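Local coordinates for protein putative acyl-CoA thioester hydrolase HI0827 (Haemophilus influenzae, PDB 1YLI) that probably hydrolyses a broad range of acyl-coenzyme A thioesters, as a hexamer of hotdog-fold subunits that binds coenzyme A between neighbouring subunits, at residues 58-63 and 117-122; 64-69 and 113-118. One frame throughout, in Å; residues are numbered along the deposited sequence.

Contact 1 (58-63 and 117-122); sequences VVTVAV and AVFTFV. With COA (coenzyme A), chain H.
A classic beta bulge marks this antiparallel pairing of strands 58-63 and 117-122 in the hotdog sheet. V61 and A62 both face T120, and T120 O takes two N-H groups. V61 N donates at 2.9 Å to T120 O, in the carbonyl plane. A62 N donates to the same T120 O at 3.3 Å, on a lone pair. The return bond runs from T120 N to A62 O at 3.0 Å. Before the bulge, V59 and V122 form a hydrogen-bonded pair, with V122 N 2.8 Å from V59 O.

The bulge shifts the register by one residue. T60, V63, F119 and F121 share one face. F119 and F121 pack on helix 35-54, the helix that the hotdog sheet wraps around, and V63 meets M39 of the second subunit. V63 CG1 sits over the face of the F119 ring, 3.4 Å from its centroid, a CH-pi contact. It gets there because CG1 is anti to the backbone N (chi1 -157°). T60 OG1 lies next to F121 CE1, the two side chains running alongside each other, and T60 OG1 is held by D43 of that helix.

The other face carries V59, A62, T120 and V122 and receives coenzyme A. The V61 side chain is set crosswise to that of V122, with V61 CG1 3.5 Å from V122 CG2. N4P in the pantetheine arm donates to T60 O at 2.8 Å.

Contact 2 (64-69 and 113-118); sequences ESMNFI and CVTDAV. With COA (coenzyme A), chain E.
T115 OG1 donates to N67 O at 2.6 Å, from above the carbonyl plane. The hydroxyl is placed for this with OG1 anti to the backbone N (chi1 -164°). M66 CG packs against the same hydroxyl, and T115 CG2 lies beside F68 CE1 at 4.0 Å.

A water joins the backbones next to this bond. It accepts from N67 N and donates to D116 O. Further along, I69 N donates to V114 O at 3.1 Å, nearly straight, with an N-H...O angle of 170°. At the other end E64 takes part twice. Its backbone N donates to V118 O, and its carboxylate OE2 accepts from V118 N at 2.7 Å, approached from above the carboxylate plane. The carboxylate takes the place that a main-chain carbonyl would have in a regular ladder.

Coenzyme A binds along residues 67-69. Its N6A donates to N67 OD1 at 2.7 Å, and its N8P donates to F68 O. S90 and S91 of the second subunit also bind this coenzyme A.

M66, F68 and T115 pack on helix 35-54 through M42, M39 and I38. V114 and D116 touch strand 91-101, while M66 and N67 pair with a strand of the second subunit.

In the fold
Contacts 1 and 2 follow one another along the same two neighbouring chain segments, with centres about 14 Å apart. The regular ladder of contact 1 gives way to a looser pairing in contact 2. Both join strand 58-67, at one edge of the chain's five-stranded antiparallel sheet, to strand 111-123. Going forward from 58 to 69, contact 1 comes first. The partner strand runs the other way, from 113 to 122, and the two contacts share A117 and V118. Strand 58-67 also pairs with a strand of the second subunit, so the sheet continues across the interface. Each contact meets a different coenzyme A, also bound by residues of the second subunit. The pairing therefore links two binding sites at the subunit interface.

Contact 1 (58-63 and 117-122)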
# COMPACT_ATOMS: atom_id res chain seq x y z
N VAL B 58 24.37 -0.30 2.03
CA VAL B 58 24.74 1.07 1.70
C VAL B 58 23.66 2.00 2.21
O VAL B 58 22.49 1.60 2.29
CB VAL B 58 24.98 1.33 0.18
CG1 VAL B 58 26.15 0.51 -0.34
CG2 VAL B 58 23.74 1.04 -0.63
N VAL B 59 24.04 3.23 2.56
CA VAL B 59 23.08 4.29 2.90
C VAL B 59 23.32 5.51 2.04
O VAL B 59 24.44 5.73 1.54
CB VAL B 59 23.15 4.70 4.40
CG1 VAL B 59 22.73 3.53 5.31
CG2 VAL B 59 24.56 5.19 4.78
N THR B 60 22.28 6.32 1.87
CA THR B 60 22.39 7.58 1.16
C THR B 60 22.91 8.70 2.04
O THR B 60 22.31 8.98 3.09
CB THR B 60 21.00 8.01 0.63
OG1 THR B 60 20.47 6.94 -0.15
CG2 THR B 60 21.12 9.26 -0.25
N VAL B 61 24.00 9.36 1.63
CA VAL B 61 24.45 10.56 2.37
C VAL B 61 24.21 11.90 1.65
O VAL B 61 24.14 12.92 2.30
CB VAL B 61 25.94 10.51 2.83
CG1 VAL B 61 26.13 9.36 3.79
CG2 VAL B 61 26.93 10.42 1.59
N ALA B 62 24.12 11.91 0.33
CA ALA B 62 23.93 13.17 -0.36
C ALA B 62 23.19 12.95 -1.65
O ALA B 62 23.20 11.85 -2.19
CB ALA B 62 25.27 13.87 -0.59
N VAL B 63 22.52 13.99 -2.13
CA VAL B 63 21.95 14.00 -3.48
C VAL B 63 22.20 15.39 -4.01
O VAL B 63 22.05 16.39 -3.27
CB VAL B 63 20.42 13.75 -3.51
CG1 VAL B 63 19.97 13.19 -4.92
CG2 VAL B 63 20.10 12.82 -2.48
N ALA B 117 20.31 12.93 -11.56
CA ALA B 117 21.04 13.48 -10.42
C ALA B 117 22.01 12.46 -9.90
O ALA B 117 21.79 11.25 -9.98
CB ALA B 117 20.06 13.92 -9.28
N VAL B 118 23.08 12.96 -9.33
CA VAL B 118 24.07 12.10 -8.70
C VAL B 118 23.74 11.90 -7.23
O VAL B 118 23.62 12.86 -6.44
CB VAL B 118 25.49 12.70 -8.87
CG1 VAL B 118 26.55 11.87 -8.14
CG2 VAL B 118 25.84 12.73 -10.36
N PHE B 119 23.67 10.62 -6.88
CA PHE B 119 23.52 10.21 -5.50
C PHE B 119 24.86 9.77 -4.94
O PHE B 119 25.60 9.06 -5.62
CB PHE B 119 22.52 9.05 -5.43
CG PHE B 119 21.09 9.47 -5.59
CD1 PHE B 119 20.58 9.80 -6.84
CD2 PHE B 119 20.25 9.55 -4.50
CE1 PHE B 119 19.25 10.22 -6.99
CE2 PHE B 119 18.95 9.95 -4.65
CZ PHE B 119 18.44 10.29 -5.91
N THR B 120 25.14 10.18 -3.70
CA THR B 120 26.29 9.66 -2.98
C THR B 120 25.85 8.68 -1.90
O THR B 120 25.08 9.05 -0.99
CB THR B 120 27.12 10.76 -2.34
OG1 THR B 120 27.44 11.70 -3.36
CG2 THR B 120 28.44 10.17 -1.79
N PHE B 121 26.32 7.44 -2.03
CA PHE B 121 26.02 6.40 -1.07
C PHE B 121 27.29 6.05 -0.31
O PHE B 121 28.41 6.27 -0.80
CB PHE B 121 25.54 5.13 -1.76
CG PHE B 121 24.31 5.31 -2.60
CD1 PHE B 121 23.04 5.22 -2.02
CD2 PHE B 121 24.40 5.52 -3.98
CE1 PHE B 121 21.91 5.35 -2.80
CE2 PHE B 121 23.26 5.65 -4.77
CZ PHE B 121 22.01 5.58 -4.17
N VAL B 122 27.12 5.49 0.89
CA VAL B 122 28.25 5.09 1.73
C VAL B 122 28.02 3.64 2.15
O VAL B 122 26.93 3.29 2.59
CB VAL B 122 28.41 5.99 2.98
CG1 VAL B 122 29.51 5.43 3.91
CG2 VAL B 122 28.79 7.41 2.59
N1A COA H . 28.50 14.71 0.81
C2A COA H . 29.22 13.88 -0.03
N3A COA H . 30.00 12.88 0.53
C4A COA H . 30.05 12.72 1.90
C5A COA H . 29.33 13.56 2.74
C6A COA H . 28.55 14.56 2.19
N6A COA H . 27.71 15.21 2.99
N7A COA H . 29.55 13.19 4.02
C8A COA H . 30.40 12.15 4.02
N9A COA H . 30.72 11.84 2.72
C1B COA H . 31.64 10.79 2.30
C2B COA H . 33.05 10.99 2.88
O2B COA H . 33.86 11.81 2.08
C3B COA H . 33.57 9.56 3.00
O3B COA H . 34.16 9.20 1.78
P3B COA H . 35.27 8.08 1.49
O7A COA H . 36.58 8.79 1.56
O8A COA H . 35.05 7.58 0.09
O9A COA H . 35.22 6.91 2.44
C4B COA H . 32.29 8.76 3.25
O4B COA H . 31.19 9.60 2.90
C5B COA H . 32.17 8.32 4.70
O5B COA H . 32.34 9.45 5.54
P1A COA H . 32.92 9.31 7.02
O1A COA H . 33.50 10.65 7.44
O2A COA H . 33.94 8.21 7.12
O3A COA H . 31.66 8.94 7.96
P2A COA H . 30.65 10.10 8.46
O4A COA H . 30.85 11.32 7.57
O5A COA H . 30.84 10.43 9.91
O6A COA H . 29.20 9.49 8.20
CBP COA H . 27.57 8.01 7.49
CCP COA H . 28.86 8.70 7.09
CDP COA H . 26.99 7.33 6.27
CEP COA H . 27.93 6.91 8.49
CAP COA H . 26.58 9.04 8.11
OAP COA H . 26.61 10.34 7.53
C9P COA H . 25.16 8.56 8.30
O9P COA H . 24.91 7.36 8.99
N8P COA H . 24.17 9.30 7.81
C7P COA H . 22.82 8.77 7.70
C6P COA H . 22.61 8.13 6.34
C5P COA H . 21.18 7.68 6.17
O5P COA H . 20.67 6.87 6.96
N4P COA H . 20.55 8.22 5.11
C3P COA H . 19.22 7.87 4.65
C2P COA H . 18.08 8.37 5.54
S1P COA H . 18.57 9.61 6.77

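Contact 2 (64-69 and 113-118)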
# COMPACT_ATOMS: atom_id res chain seq x y z
N GLU B 64 22.55 15.49 -5.29
CA GLU B 64 22.80 16.83 -5.83
C GLU B 64 21.46 17.48 -6.28
O GLU B 64 20.39 16.84 -6.21
CB GLU B 64 23.94 16.77 -6.89
CG GLU B 64 23.44 16.38 -8.26
CD GLU B 64 24.57 16.02 -9.25
OE1 GLU B 64 25.76 16.45 -9.13
OE2 GLU B 64 24.21 15.24 -10.17
N SER B 65 21.46 18.74 -6.70
CA SER B 65 20.23 19.39 -7.11
C SER B 65 19.65 18.71 -8.37
O SER B 65 20.41 18.06 -9.11
CB SER B 65 20.51 20.86 -7.42
OG SER B 65 21.48 20.92 -8.42
N MET B 66 18.36 18.89 -8.63
CA MET B 66 17.62 18.21 -9.68
C MET B 66 16.59 19.16 -10.26
O MET B 66 15.99 19.88 -9.49
CB MET B 66 16.78 17.14 -8.97
CG MET B 66 16.87 15.87 -9.51
SD MET B 66 15.94 14.81 -8.41
CE MET B 66 17.06 14.66 -7.01
N ASN B 67 16.28 19.11 -11.57
CA ASN B 67 15.10 19.83 -12.17
C ASN B 67 14.22 18.75 -12.78
O ASN B 67 14.73 17.71 -13.20
CB ASN B 67 15.45 20.79 -13.32
CG ASN B 67 16.33 21.95 -12.90
OD1 ASN B 67 15.94 22.77 -12.07
ND2 ASN B 67 17.51 22.07 -13.53
N PHE B 68 12.90 18.97 -12.82
CA PHE B 68 11.97 18.01 -13.45
C PHE B 68 11.42 18.75 -14.68
O PHE B 68 10.69 19.74 -14.55
CB PHE B 68 10.83 17.58 -12.46
CG PHE B 68 11.35 16.96 -11.18
CD1 PHE B 68 11.64 15.61 -11.12
CD2 PHE B 68 11.64 17.74 -10.07
CE1 PHE B 68 12.14 15.03 -9.96
CE2 PHE B 68 12.17 17.18 -8.91
CZ PHE B 68 12.44 15.83 -8.86
N ILE B 69 11.77 18.28 -15.87
CA ILE B 69 11.44 19.05 -17.07
C ILE B 69 10.05 18.80 -17.65
O ILE B 69 9.50 19.69 -18.30
CB ILE B 69 12.49 18.91 -18.19
CG1 ILE B 69 12.57 17.47 -18.71
CG2 ILE B 69 13.84 19.47 -17.75
CD1 ILE B 69 12.96 17.39 -20.23
N CYS B 113 13.55 12.19 -21.12
CA CYS B 113 14.24 12.17 -19.85
C CYS B 113 13.64 13.25 -18.94
O CYS B 113 13.68 14.42 -19.28
CB CYS B 113 15.73 12.40 -20.08
SG CYS B 113 16.65 12.35 -18.53
N VAL B 114 13.07 12.84 -17.82
CA VAL B 114 12.43 13.71 -16.82
C VAL B 114 13.44 14.45 -15.97
O VAL B 114 13.35 15.67 -15.79
CB VAL B 114 11.53 12.85 -15.90
CG1 VAL B 114 11.00 13.63 -14.72
CG2 VAL B 114 10.39 12.38 -16.73
N THR B 115 14.41 13.69 -15.46
CA THR B 115 15.42 14.27 -14.59
C THR B 115 16.67 13.39 -14.54
O THR B 115 16.66 12.29 -15.05
CB THR B 115 14.87 14.49 -13.16
OG1 THR B 115 15.75 15.39 -12.46
CG2 THR B 115 14.69 13.18 -12.37
N ASP B 116 17.72 13.91 -13.94
CA ASP B 116 18.86 13.08 -13.50
C ASP B 116 19.53 13.72 -12.30
O ASP B 116 19.37 14.94 -12.06
CB ASP B 116 19.89 12.81 -14.64
CG ASP B 116 20.48 14.09 -15.26
OD1 ASP B 116 21.17 14.86 -14.56
OD2 ASP B 116 20.34 14.31 -16.48
N ALA B 117 20.31 12.93 -11.56
CA ALA B 117 21.04 13.48 -10.42
C ALA B 117 22.01 12.46 -9.90
O ALA B 117 21.79 11.25 -9.98
CB ALA B 117 20.06 13.92 -9.28
N VAL B 118 23.08 12.96 -9.33
CA VAL B 118 24.07 12.10 -8.70
C VAL B 118 23.74 11.90 -7.23
O VAL B 118 23.62 12.86 -6.44
CB VAL B 118 25.49 12.70 -8.87
CG1 VAL B 118 26.55 11.87 -8.14
CG2 VAL B 118 25.84 12.73 -10.36
N1A COA E . 14.20 26.10 -11.32
C2A COA E . 13.50 27.08 -10.66
N3A COA E . 12.47 27.72 -11.28
C4A COA E . 12.14 27.35 -12.54
C5A COA E . 12.84 26.37 -13.22
C6A COA E . 13.89 25.72 -12.59
N6A COA E . 14.67 24.86 -13.22
N7A COA E . 12.32 26.24 -14.44
C8A COA E . 11.29 27.11 -14.54
N9A COA E . 11.17 27.81 -13.37
C1B COA E . 10.18 28.84 -13.04
C2B COA E . 10.16 29.99 -14.03
O2B COA E . 11.19 30.94 -13.85
C3B COA E . 8.77 30.55 -13.75
O3B COA E . 8.78 31.27 -12.54
P3B COA E . 7.78 32.48 -12.22
O7A COA E . 8.40 33.70 -12.89
O8A COA E . 7.66 32.74 -10.75
O9A COA E . 6.43 32.28 -12.87
C4B COA E . 7.97 29.28 -13.49
O4B COA E . 8.90 28.30 -13.15
C5B COA E . 7.15 28.87 -14.71
O5B COA E . 8.00 28.88 -15.84
P1A COA E . 7.33 28.83 -17.28
O1A COA E . 8.28 29.42 -18.29
O2A COA E . 5.98 29.49 -17.25
O3A COA E . 6.96 27.28 -17.56
P2A COA E . 7.99 26.25 -18.18
O4A COA E . 9.33 26.80 -17.73
O5A COA E . 7.86 26.13 -19.68
O6A COA E . 7.57 24.90 -17.43
CBP COA E . 6.84 23.48 -15.67
CCP COA E . 7.51 24.80 -16.01
CDP COA E . 7.06 23.22 -14.17
CEP COA E . 5.36 23.70 -16.00
CAP COA E . 7.45 22.34 -16.52
OAP COA E . 8.85 22.44 -16.34
C9P COA E . 6.97 20.99 -16.05
O9P COA E . 5.63 20.62 -16.29
N8P COA E . 7.82 20.21 -15.38
C7P COA E . 7.43 18.95 -14.73
C6P COA E . 6.78 19.23 -13.39
C5P COA E . 6.33 17.94 -12.74
O5P COA E . 5.33 17.35 -13.18
N4P COA E . 7.03 17.56 -11.66
C3P COA E . 6.66 16.42 -10.85
C2P COA E . 7.75 15.37 -10.86
S1P COA E . 7.93 14.67 -12.51
O HOH W 1 18.28 17.61 -13.26